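Local coordinates for protein TetR family transcriptional regulator (Rhodococcus erythropolis, PDB 4ZA6) that probably binds DNA as a TetR-family transcriptional repressor, controlling a gene for degradation of quorum-sensing signals in this Rhodococcus, at residues A[5-8]-A[9-13]; A[55-58]-A[59-63]; A[75-78]-A[79-83]; A[94-97]-A[98-102]. All coordinates share one frame; numbering follows the deposited sequence.

Contact 1: A[5-8]-A[9-13]; sequences LERR and RAIDT
Arg7 and Ile11 form the tight side of this contact, one turn apart on helix 4-19. The CD1 methyl of Ile11 sits over the centre of one face of the Arg7 guanidinium, 3.6 Å from its CZ. Ile11 is buried, and its side chain also packs on Thr53, Val54 and Glu57 of helix 47-69. Arg8 leaves the helix with CG anti to the backbone N (chi1 -179°) and bends at chi2 and chi3, which brings NH1 to OD1 of Asp12, 2.9 Å away, in a salt bridge. The carboxylate oxygen lies at the edge of the guanidinium, near its plane, and is met on its syn side. NH2 of Arg8 makes a second salt bridge, to Glu57. On the solvent side Leu5 and Arg9 are exposed. Leu5 CG lies over one face of the Arg9 guanidinium, toward its rim, and Leu5 CD2 comes 3.4 Å from Arg9 NH2. An alanine in place of Arg8 would probably leave both Asp12 and Glu57 without their positive partner and weaken the tie between the two helices. In the TetR fold this first helix belongs to the N-terminal DNA-binding domain. One arginine shared by two carboxylates is consistent with an electrostatic link from that domain to helix 47-69.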
loop_
_atom_site.group_PDB
_atom_site.type_symbol
_atom_site.label_atom_id
_atom_site.label_comp_id
_atom_site.label_asym_id
_atom_site.label_seq_id
_atom_site.Cartn_x
_atom_site.Cartn_y
_atom_site.Cartn_z
ATOM N N LEU A 5 17.852 -3.668 -14.615
ATOM C CA LEU A 5 18.146 -2.279 -14.936
ATOM C C LEU A 5 17.134 -1.655 -15.912
ATOM O O LEU A 5 16.658 -0.544 -15.671
ATOM C CB LEU A 5 19.589 -2.174 -15.449
ATOM C CG LEU A 5 20.098 -0.798 -15.868
ATOM C CD1 LEU A 5 19.813 0.281 -14.791
ATOM C CD2 LEU A 5 21.549 -0.876 -16.212
ATOM N N GLU A 6 16.831 -2.344 -17.022
ATOM C CA GLU A 6 15.821 -1.855 -17.983
ATOM C C GLU A 6 14.471 -1.573 -17.283
ATOM O O GLU A 6 13.937 -0.468 -17.406
ATOM C CB GLU A 6 15.641 -2.848 -19.122
ATOM C CG GLU A 6 16.740 -2.679 -20.158
ATOM C CD GLU A 6 16.880 -3.831 -21.132
ATOM O OE1 GLU A 6 17.575 -3.649 -22.159
ATOM O OE2 GLU A 6 16.304 -4.913 -20.867
ATOM N N ARG A 7 13.973 -2.548 -16.498
ATOM C CA ARG A 7 12.734 -2.465 -15.718
ATOM C C ARG A 7 12.825 -1.308 -14.702
ATOM O O ARG A 7 11.877 -0.540 -14.576
ATOM C CB ARG A 7 12.507 -3.821 -15.008
ATOM C CG ARG A 7 11.170 -3.978 -14.262
ATOM C CD ARG A 7 11.101 -5.299 -13.516
ATOM N NE ARG A 7 9.991 -5.320 -12.553
ATOM C CZ ARG A 7 10.126 -5.138 -11.240
ATOM N NH1 ARG A 7 11.323 -4.909 -10.711
ATOM N NH2 ARG A 7 9.063 -5.174 -10.448
ATOM N N ARG A 8 13.978 -1.150 -14.011
ATOM C CA ARG A 8 14.195 -0.054 -13.053
ATOM C C ARG A 8 14.034 1.327 -13.708
ATOM O O ARG A 8 13.374 2.185 -13.136
ATOM C CB ARG A 8 15.564 -0.206 -12.349
ATOM C CG ARG A 8 15.946 0.853 -11.295
ATOM C CD ARG A 8 14.996 1.068 -10.113
ATOM N NE ARG A 8 14.230 -0.118 -9.702
ATOM C CZ ARG A 8 13.000 -0.059 -9.204
ATOM N NH1 ARG A 8 12.386 1.112 -9.063
ATOM N NH2 ARG A 8 12.364 -1.169 -8.860
ATOM N N ARG A 9 14.628 1.538 -14.909
ATOM C CA ARG A 9 14.495 2.800 -15.638
ATOM C C ARG A 9 13.017 3.042 -15.923
ATOM O O ARG A 9 12.527 4.140 -15.680
ATOM C CB ARG A 9 15.290 2.771 -16.948
ATOM C CG ARG A 9 16.788 2.921 -16.758
ATOM C CD ARG A 9 17.446 3.191 -18.087
ATOM N NE ARG A 9 18.863 2.820 -18.087
ATOM C CZ ARG A 9 19.348 1.703 -18.623
ATOM N NH1 ARG A 9 18.537 0.838 -19.221
ATOM N NH2 ARG A 9 20.646 1.448 -18.571
ATOM N N ALA A 10 12.299 1.989 -16.361
ATOM C CA ALA A 10 10.866 2.055 -16.663
ATOM C C ALA A 10 10.018 2.411 -15.450
ATOM O O ALA A 10 9.187 3.310 -15.550
ATOM C CB ALA A 10 10.387 0.763 -17.313
ATOM N N ILE A 11 10.239 1.739 -14.297
ATOM C CA ILE A 11 9.476 2.018 -13.066
ATOM C C ILE A 11 9.807 3.406 -12.528
ATOM O O ILE A 11 8.896 4.146 -12.152
ATOM C CB ILE A 11 9.656 0.920 -11.989
ATOM C CG1 ILE A 11 9.326 -0.481 -12.549
ATOM C CG2 ILE A 11 8.849 1.246 -10.702
ATOM C CD1 ILE A 11 9.877 -1.620 -11.689
ATOM N N ASP A 12 11.104 3.772 -12.513
ATOM C CA ASP A 12 11.519 5.082 -12.040
ATOM C C ASP A 12 10.867 6.210 -12.826
ATOM O O ASP A 12 10.446 7.204 -12.227
ATOM C CB ASP A 12 13.049 5.222 -12.050
ATOM C CG ASP A 12 13.758 4.394 -10.995
ATOM O OD1 ASP A 12 13.064 3.734 -10.183
ATOM O OD2 ASP A 12 15.004 4.418 -10.963
ATOM N N THR A 13 10.775 6.055 -14.159
ATOM C CA THR A 13 10.166 7.048 -15.040
ATOM C C THR A 13 8.670 7.100 -14.801
ATOM O O THR A 13 8.117 8.186 -14.669
ATOM C CB THR A 13 10.612 6.823 -16.512
ATOM O OG1 THR A 13 12.054 6.750 -16.559
ATOM C CG2 THR A 13 10.136 7.923 -17.445
#

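Contact 2: A[55-58]-A[59-63]; sequences LAEA and TERTY
Thr59 folds its hydroxyl back onto the preceding turn of helix 47-69. OG1 stands anti to its own carbonyl carbon (chi1 -67°), beside the backbone N, and donates to Leu55 O at 2.8 Å. The amide N of Thr59 donates to the same oxygen at 2.9 Å. The two donors reach Leu55 O from opposite faces of the carbonyl plane. Thr62 repeats the conformation. Its OG1 donates to Ala58 O at 3.0 Å, and its N grips that oxygen from the other face. Arg61 takes a different course. Its CG leaves beside the backbone N, and a bend at chi3 (-60°) turns the guanidinium back along the helix. One face of the group then lies over Glu57 O and the CA of Ala58. NH2 comes 3.4 Å from that CA and 3.6 Å from the Ala58 CB. The Glu57 carboxylate stays beyond salt-bridge distance of Arg61 and pairs instead with Arg8 of helix 4-19. Glu60 has an extended chain pointing outward, and its OE2 forms a salt bridge with Arg64. Thr59 OG1 also bonds a bound methylpentanediol, probably from the crystallisation liquor. A valine in place of Thr59 would probably leave Leu55 O with the amide alone and remove the hydroxyl that holds the diol. Both threonine hydroxyls donate to the helix backbone, which is consistent with Thr59 OG1 accepting from the diol.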
loop_
_atom_site.group_PDB
_atom_site.type_symbol
_atom_site.label_atom_id
_atom_site.label_comp_id
_atom_site.label_asym_id
_atom_site.label_seq_id
_atom_site.Cartn_x
_atom_site.Cartn_y
_atom_site.Cartn_z
ATOM N N LEU A 55 2.788 1.910 -7.431
ATOM C CA LEU A 55 2.048 2.105 -6.183
ATOM C C LEU A 55 2.494 1.154 -5.087
ATOM O O LEU A 55 2.504 1.553 -3.931
ATOM C CB LEU A 55 0.540 1.988 -6.428
ATOM C CG LEU A 55 -0.057 3.036 -7.365
ATOM C CD1 LEU A 55 -1.547 2.775 -7.611
ATOM C CD2 LEU A 55 0.200 4.441 -6.846
ATOM N N ALA A 56 2.896 -0.080 -5.448
ATOM C CA ALA A 56 3.408 -1.060 -4.479
ATOM C C ALA A 56 4.751 -0.578 -3.915
ATOM O O ALA A 56 4.980 -0.697 -2.722
ATOM C CB ALA A 56 3.591 -2.407 -5.159
ATOM N N GLU A 57 5.641 -0.028 -4.768
ATOM C CA GLU A 57 6.938 0.484 -4.301
ATOM C C GLU A 57 6.731 1.699 -3.364
ATOM O O GLU A 57 7.417 1.801 -2.358
ATOM C CB GLU A 57 7.869 0.834 -5.486
ATOM C CG GLU A 57 8.390 -0.396 -6.217
ATOM C CD GLU A 57 9.505 -0.165 -7.218
ATOM O OE1 GLU A 57 9.972 0.989 -7.347
ATOM O OE2 GLU A 57 9.902 -1.141 -7.890
ATOM N N ALA A 58 5.793 2.602 -3.706
ATOM C CA ALA A 58 5.425 3.772 -2.889
ATOM C C ALA A 58 4.825 3.291 -1.552
ATOM O O ALA A 58 5.075 3.905 -0.523
ATOM C CB ALA A 58 4.408 4.632 -3.625
ATOM N N THR A 59 4.014 2.196 -1.578
ATOM C CA THR A 59 3.432 1.586 -0.372
ATOM C C THR A 59 4.567 1.108 0.580
ATOM O O THR A 59 4.519 1.374 1.780
ATOM C CB THR A 59 2.503 0.424 -0.757
ATOM O OG1 THR A 59 1.370 0.947 -1.458
ATOM C CG2 THR A 59 2.029 -0.381 0.461
ATOM N N GLU A 60 5.570 0.412 0.041
ATOM C CA GLU A 60 6.717 -0.095 0.814
ATOM C C GLU A 60 7.439 1.037 1.488
ATOM O O GLU A 60 7.651 0.967 2.688
ATOM C CB GLU A 60 7.659 -0.926 -0.085
ATOM C CG GLU A 60 8.948 -1.369 0.593
ATOM C CD GLU A 60 9.608 -2.571 -0.059
ATOM O OE1 GLU A 60 9.489 -2.730 -1.296
ATOM O OE2 GLU A 60 10.230 -3.372 0.676
ATOM N N ARG A 61 7.766 2.120 0.741
ATOM C CA ARG A 61 8.421 3.318 1.309
ATOM C C ARG A 61 7.611 3.921 2.476
ATOM O O ARG A 61 8.183 4.271 3.501
ATOM C CB ARG A 61 8.665 4.373 0.223
ATOM C CG ARG A 61 9.768 3.966 -0.777
ATOM C CD ARG A 61 10.177 5.115 -1.696
ATOM N NE ARG A 61 9.065 5.639 -2.510
ATOM C CZ ARG A 61 8.756 5.220 -3.730
ATOM N NH1 ARG A 61 9.452 4.245 -4.300
ATOM N NH2 ARG A 61 7.755 5.777 -4.394
ATOM N N THR A 62 6.278 3.964 2.350
ATOM C CA THR A 62 5.361 4.474 3.384
ATOM C C THR A 62 5.445 3.617 4.649
ATOM O O THR A 62 5.610 4.167 5.747
ATOM C CB THR A 62 3.939 4.590 2.808
ATOM O OG1 THR A 62 4.008 5.522 1.743
ATOM C CG2 THR A 62 2.904 5.072 3.839
ATOM N N TYR A 63 5.369 2.280 4.487
ATOM C CA TYR A 63 5.445 1.301 5.583
ATOM C C TYR A 63 6.782 1.398 6.332
ATOM O O TYR A 63 6.795 1.396 7.560
ATOM C CB TYR A 63 5.294 -0.120 5.021
ATOM C CG TYR A 63 3.904 -0.705 5.142
ATOM C CD1 TYR A 63 3.518 -1.412 6.280
ATOM C CD2 TYR A 63 3.004 -0.635 4.087
ATOM C CE1 TYR A 63 2.242 -1.971 6.392
ATOM C CE2 TYR A 63 1.719 -1.166 4.196
ATOM C CZ TYR A 63 1.358 -1.874 5.333
ATOM O OH TYR A 63 0.093 -2.409 5.447
#

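Contact 3: A[75-78]-A[79-83]; sequences PEYI and LDVFG
Tyr77 swings its ring forward along helix 74-90 because CG stands anti to the backbone N (chi1 169°), beside the carbonyl carbon. In Val81, one turn on, the placing of CG2 anti to the carbonyl carbon turns this methyl back over the ring face. The result is a CH-pi contact. Val81 CG2 lies 3.9 Å from the centroid of the Tyr77 ring, 19° off the ring normal. It is displaced toward the phenol end, with CZ of Tyr77 3.7 Å from the methyl. The ring is anchored by its hydroxyl, which hydrogen-bonds to Met67 O near the end of helix 47-69. Ile78 and Phe82 make the second pair. They lie side by side and point the same way, with Ile78 CG2 4.0 Å from Phe82 CD2. The same ring carbon, CD2 of Phe82, comes 3.4 Å from Ile78 O, which lies at the ring edge. Leu79 turns CG back to 3.3 Å from Pro75 O, and its side chain packs on Leu174 and Ile177 of helix 170-181. Ile78 and Phe82 face helix 115-133. Packing of one helix against helices 115-133 and 170-181 fits the all-helical C-terminal domain of the TetR fold.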
loop_
_atom_site.group_PDB
_atom_site.type_symbol
_atom_site.label_atom_id
_atom_site.label_comp_id
_atom_site.label_asym_id
_atom_site.label_seq_id
_atom_site.Cartn_x
_atom_site.Cartn_y
_atom_site.Cartn_z
ATOM N N PRO A 75 1.257 -5.023 20.202
ATOM C CA PRO A 75 0.067 -4.475 19.524
ATOM C C PRO A 75 -0.003 -2.950 19.488
ATOM O O PRO A 75 -0.536 -2.416 18.541
ATOM C CB PRO A 75 -1.099 -5.073 20.307
ATOM C CG PRO A 75 -0.521 -6.277 21.011
ATOM C CD PRO A 75 0.870 -5.866 21.352
ATOM N N GLU A 76 0.570 -2.261 20.472
ATOM C CA GLU A 76 0.562 -0.795 20.473
ATOM C C GLU A 76 1.453 -0.220 19.357
ATOM O O GLU A 76 1.088 0.789 18.743
ATOM C CB GLU A 76 0.883 -0.209 21.869
ATOM C CG GLU A 76 1.801 -1.036 22.745
ATOM C CD GLU A 76 1.182 -2.021 23.713
ATOM O OE1 GLU A 76 0.757 -1.598 24.812
ATOM O OE2 GLU A 76 1.177 -3.230 23.396
ATOM N N TYR A 77 2.579 -0.906 19.055
ATOM C CA TYR A 77 3.507 -0.521 17.974
ATOM C C TYR A 77 2.853 -0.788 16.635
ATOM O O TYR A 77 2.947 0.058 15.744
ATOM C CB TYR A 77 4.848 -1.275 18.095
ATOM C CG TYR A 77 5.775 -1.146 16.904
ATOM C CD1 TYR A 77 6.635 -0.060 16.778
ATOM C CD2 TYR A 77 5.815 -2.129 15.919
ATOM C CE1 TYR A 77 7.499 0.054 15.691
ATOM C CE2 TYR A 77 6.679 -2.028 14.830
ATOM C CZ TYR A 77 7.510 -0.928 14.715
ATOM O OH TYR A 77 8.364 -0.820 13.646
ATOM N N ILE A 78 2.211 -1.974 16.475
ATOM C CA ILE A 78 1.541 -2.362 15.235
ATOM C C ILE A 78 0.426 -1.371 14.948
ATOM O O ILE A 78 0.301 -0.904 13.822
ATOM C CB ILE A 78 1.034 -3.828 15.295
ATOM C CG1 ILE A 78 2.222 -4.822 15.425
ATOM C CG2 ILE A 78 0.169 -4.154 14.069
ATOM C CD1 ILE A 78 1.883 -6.138 16.161
ATOM N N LEU A 79 -0.340 -0.992 15.996
ATOM C CA LEU A 79 -1.395 -0.004 15.857
ATOM C C LEU A 79 -0.835 1.343 15.419
ATOM O O LEU A 79 -1.401 1.976 14.529
ATOM C CB LEU A 79 -2.245 0.121 17.129
ATOM C CG LEU A 79 -3.299 -0.974 17.334
ATOM C CD1 LEU A 79 -3.916 -0.871 18.750
ATOM C CD2 LEU A 79 -4.440 -0.848 16.345
ATOM N N ASP A 80 0.289 1.746 15.986
ATOM C CA ASP A 80 0.928 3.002 15.612
ATOM C C ASP A 80 1.403 3.007 14.151
ATOM O O ASP A 80 1.205 4.001 13.453
ATOM C CB ASP A 80 2.089 3.320 16.556
ATOM C CG ASP A 80 2.587 4.744 16.449
ATOM O OD1 ASP A 80 1.811 5.620 15.999
ATOM O OD2 ASP A 80 3.700 5.002 16.892
ATOM N N VAL A 81 2.048 1.922 13.698
ATOM C CA VAL A 81 2.539 1.813 12.302
ATOM C C VAL A 81 1.347 1.975 11.341
ATOM O O VAL A 81 1.423 2.793 10.428
ATOM C CB VAL A 81 3.274 0.468 12.048
ATOM C CG1 VAL A 81 3.474 0.204 10.557
ATOM C CG2 VAL A 81 4.611 0.420 12.792
ATOM N N PHE A 82 0.243 1.231 11.580
ATOM C CA PHE A 82 -0.956 1.270 10.716
ATOM C C PHE A 82 -1.638 2.601 10.679
ATOM O O PHE A 82 -2.072 3.014 9.608
ATOM C CB PHE A 82 -1.953 0.148 11.060
ATOM C CG PHE A 82 -1.639 -1.100 10.279
ATOM C CD1 PHE A 82 -2.216 -1.322 9.031
ATOM C CD2 PHE A 82 -0.721 -2.024 10.759
ATOM C CE1 PHE A 82 -1.889 -2.449 8.284
ATOM C CE2 PHE A 82 -0.373 -3.141 9.996
ATOM C CZ PHE A 82 -0.966 -3.346 8.768
ATOM N N GLY A 83 -1.746 3.254 11.836
ATOM C CA GLY A 83 -2.328 4.584 11.933
ATOM C C GLY A 83 -1.526 5.573 11.105
ATOM O O GLY A 83 -2.096 6.334 10.321
#

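Contact 4: A[94-97]-A[98-102]; sequences ELRA and LTKRE
Leu95 and Thr99 meet one turn apart on helix 93-101, a short helix of the TetR-like C-terminal domain. The amide N of Thr99 donates to Leu95 O at 2.7 Å, nearly straight along the C=O axis. The Thr99 hydroxyl is less well settled. Its OG1 lies between the backbone N and the carbonyl carbon (chi1 64°), which brings it near two carbonyls, Leu95 O and Arg96 O. Either bond would be weak, and the single proton can serve one or the other. The same torsion turns CG2 of Thr99 toward CD1 of Leu95, 3.7 Å away. CD1 of Leu95 also touches CD2 of Leu98, and both leucines pack on Tyr18 of helix 4-19 and Phe106 of helix 103-111. The remaining carbonyls have backbone partners. Glu94 O accepts from Leu98 N, and Arg96 O accepts from Lys100 N. Ala97 O takes a weak bond from Arg101 N at 3.3 Å, and the same N makes a second weak bond to Leu98 O. The helix is closing here, and Glu102 N donates to Leu98 O at 2.9 Å. Among the charged ends, Arg96 NH2 bonds Glu90 O, and a bound methylpentanediol lies close to the Arg96 side chain. Lys100 runs extended along the surface, with CE 4.1 Å from Arg96 CG. Glu102 leaves helical geometry and stands at the N-cap position of helix 103-111. Its OE1 pairs with Arg47. Its OE2 meets the Arg101 guanidinium at the edge, near its plane, 3.6 Å from NE.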
loop_
_atom_site.group_PDB
_atom_site.type_symbol
_atom_site.label_atom_id
_atom_site.label_comp_id
_atom_site.label_asym_id
_atom_site.label_seq_id
_atom_site.Cartn_x
_atom_site.Cartn_y
_atom_site.Cartn_z
ATOM N N GLU A 94 -0.534 13.195 -4.602
ATOM C CA GLU A 94 -0.337 12.354 -5.789
ATOM C C GLU A 94 -1.398 11.245 -5.900
ATOM O O GLU A 94 -1.963 11.032 -6.976
ATOM C CB GLU A 94 1.105 11.816 -5.906
ATOM C CG GLU A 94 1.625 11.005 -4.727
ATOM C CD GLU A 94 2.302 11.770 -3.600
ATOM O OE1 GLU A 94 2.369 13.020 -3.670
ATOM O OE2 GLU A 94 2.763 11.111 -2.636
ATOM N N LEU A 95 -1.711 10.574 -4.774
ATOM C CA LEU A 95 -2.768 9.559 -4.776
ATOM C C LEU A 95 -4.108 10.216 -5.082
ATOM O O LEU A 95 -4.836 9.729 -5.945
ATOM C CB LEU A 95 -2.853 8.783 -3.449
ATOM C CG LEU A 95 -3.938 7.697 -3.444
ATOM C CD1 LEU A 95 -3.647 6.624 -4.496
ATOM C CD2 LEU A 95 -4.108 7.098 -2.082
ATOM N N ARG A 96 -4.399 11.339 -4.404
ATOM C CA ARG A 96 -5.630 12.119 -4.563
ATOM C C ARG A 96 -5.907 12.475 -6.021
ATOM O O ARG A 96 -7.039 12.321 -6.470
ATOM C CB ARG A 96 -5.591 13.382 -3.676
ATOM C CG ARG A 96 -6.964 13.861 -3.217
ATOM C CD ARG A 96 -6.882 14.689 -1.948
ATOM N NE ARG A 96 -6.804 13.859 -0.742
ATOM C CZ ARG A 96 -7.856 13.445 -0.038
ATOM N NH1 ARG A 96 -9.087 13.774 -0.413
ATOM N NH2 ARG A 96 -7.684 12.695 1.046
ATOM N N ALA A 97 -4.869 12.924 -6.761
ATOM C CA ALA A 97 -4.961 13.270 -8.180
ATOM C C ALA A 97 -5.273 12.030 -9.011
ATOM O O ALA A 97 -6.085 12.103 -9.926
ATOM C CB ALA A 97 -3.649 13.906 -8.658
ATOM N N LEU A 98 -4.632 10.889 -8.675
ATOM C CA LEU A 98 -4.816 9.611 -9.359
ATOM C C LEU A 98 -6.221 9.073 -9.122
ATOM O O LEU A 98 -6.891 8.733 -10.088
ATOM C CB LEU A 98 -3.745 8.596 -8.904
ATOM C CG LEU A 98 -3.810 7.203 -9.543
ATOM C CD1 LEU A 98 -3.071 7.166 -10.882
ATOM C CD2 LEU A 98 -3.280 6.138 -8.594
ATOM N N THR A 99 -6.685 9.061 -7.859
ATOM C CA THR A 99 -8.015 8.558 -7.486
ATOM C C THR A 99 -9.159 9.356 -8.070
ATOM O O THR A 99 -10.214 8.791 -8.337
ATOM C CB THR A 99 -8.147 8.263 -5.985
ATOM O OG1 THR A 99 -8.011 9.469 -5.227
ATOM C CG2 THR A 99 -7.158 7.220 -5.512
ATOM N N LYS A 100 -8.947 10.664 -8.283
ATOM C CA LYS A 100 -9.948 11.560 -8.874
ATOM C C LYS A 100 -10.119 11.268 -10.350
ATOM O O LYS A 100 -11.240 11.254 -10.843
ATOM C CB LYS A 100 -9.575 13.030 -8.649
ATOM C CG LYS A 100 -10.053 13.569 -7.315
ATOM C CD LYS A 100 -9.484 14.962 -7.037
ATOM C CE LYS A 100 -9.864 15.479 -5.666
ATOM N NZ LYS A 100 -9.351 16.854 -5.429
ATOM N N ARG A 101 -9.011 10.986 -11.041
ATOM C CA ARG A 101 -9.023 10.713 -12.472
ATOM C C ARG A 101 -9.402 9.274 -12.841
ATOM O O ARG A 101 -10.116 9.083 -13.813
ATOM C CB ARG A 101 -7.656 11.101 -13.066
ATOM C CG ARG A 101 -7.562 11.098 -14.589
ATOM C CD ARG A 101 -6.141 11.364 -15.071
ATOM N NE ARG A 101 -5.166 10.499 -14.401
ATOM C CZ ARG A 101 -4.280 10.919 -13.504
ATOM N NH1 ARG A 101 -4.203 12.202 -13.186
ATOM N NH2 ARG A 101 -3.454 10.064 -12.936
ATOM N N GLU A 102 -8.900 8.263 -12.085
ATOM C CA GLU A 102 -9.082 6.846 -12.398
ATOM C C GLU A 102 -9.556 6.058 -11.182
ATOM O O GLU A 102 -8.835 5.165 -10.745
ATOM C CB GLU A 102 -7.739 6.271 -12.897
ATOM C CG GLU A 102 -7.143 7.031 -14.068
ATOM C CD GLU A 102 -5.901 6.387 -14.625
ATOM O OE1 GLU A 102 -6.028 5.316 -15.261
ATOM O OE2 GLU A 102 -4.801 6.945 -14.418
#

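Overall arrangement
Contact 2 touches each of the other three, and those three do not touch one another. Contact 1 reaches it through the salt bridge between Arg8 NH2 and Glu57 OE2, 2.6 Å long. Contact 3 meets it where Tyr63 OH lies 3.5 Å from Phe82 CE1. Contact 4 meets it where Leu55 CD1 packs 3.9 Å from Leu98 CD2. Contacts 1 and 3 lie on opposite sides of the chain's centre, with their own centres about 33 Å apart. Helix 47-69 thus runs between the N-terminal and C-terminal parts. Methylpentanediol molecules lie close to contacts 2 and 4, and a calcium ion lies about 4 Å from the Leu5 side chain.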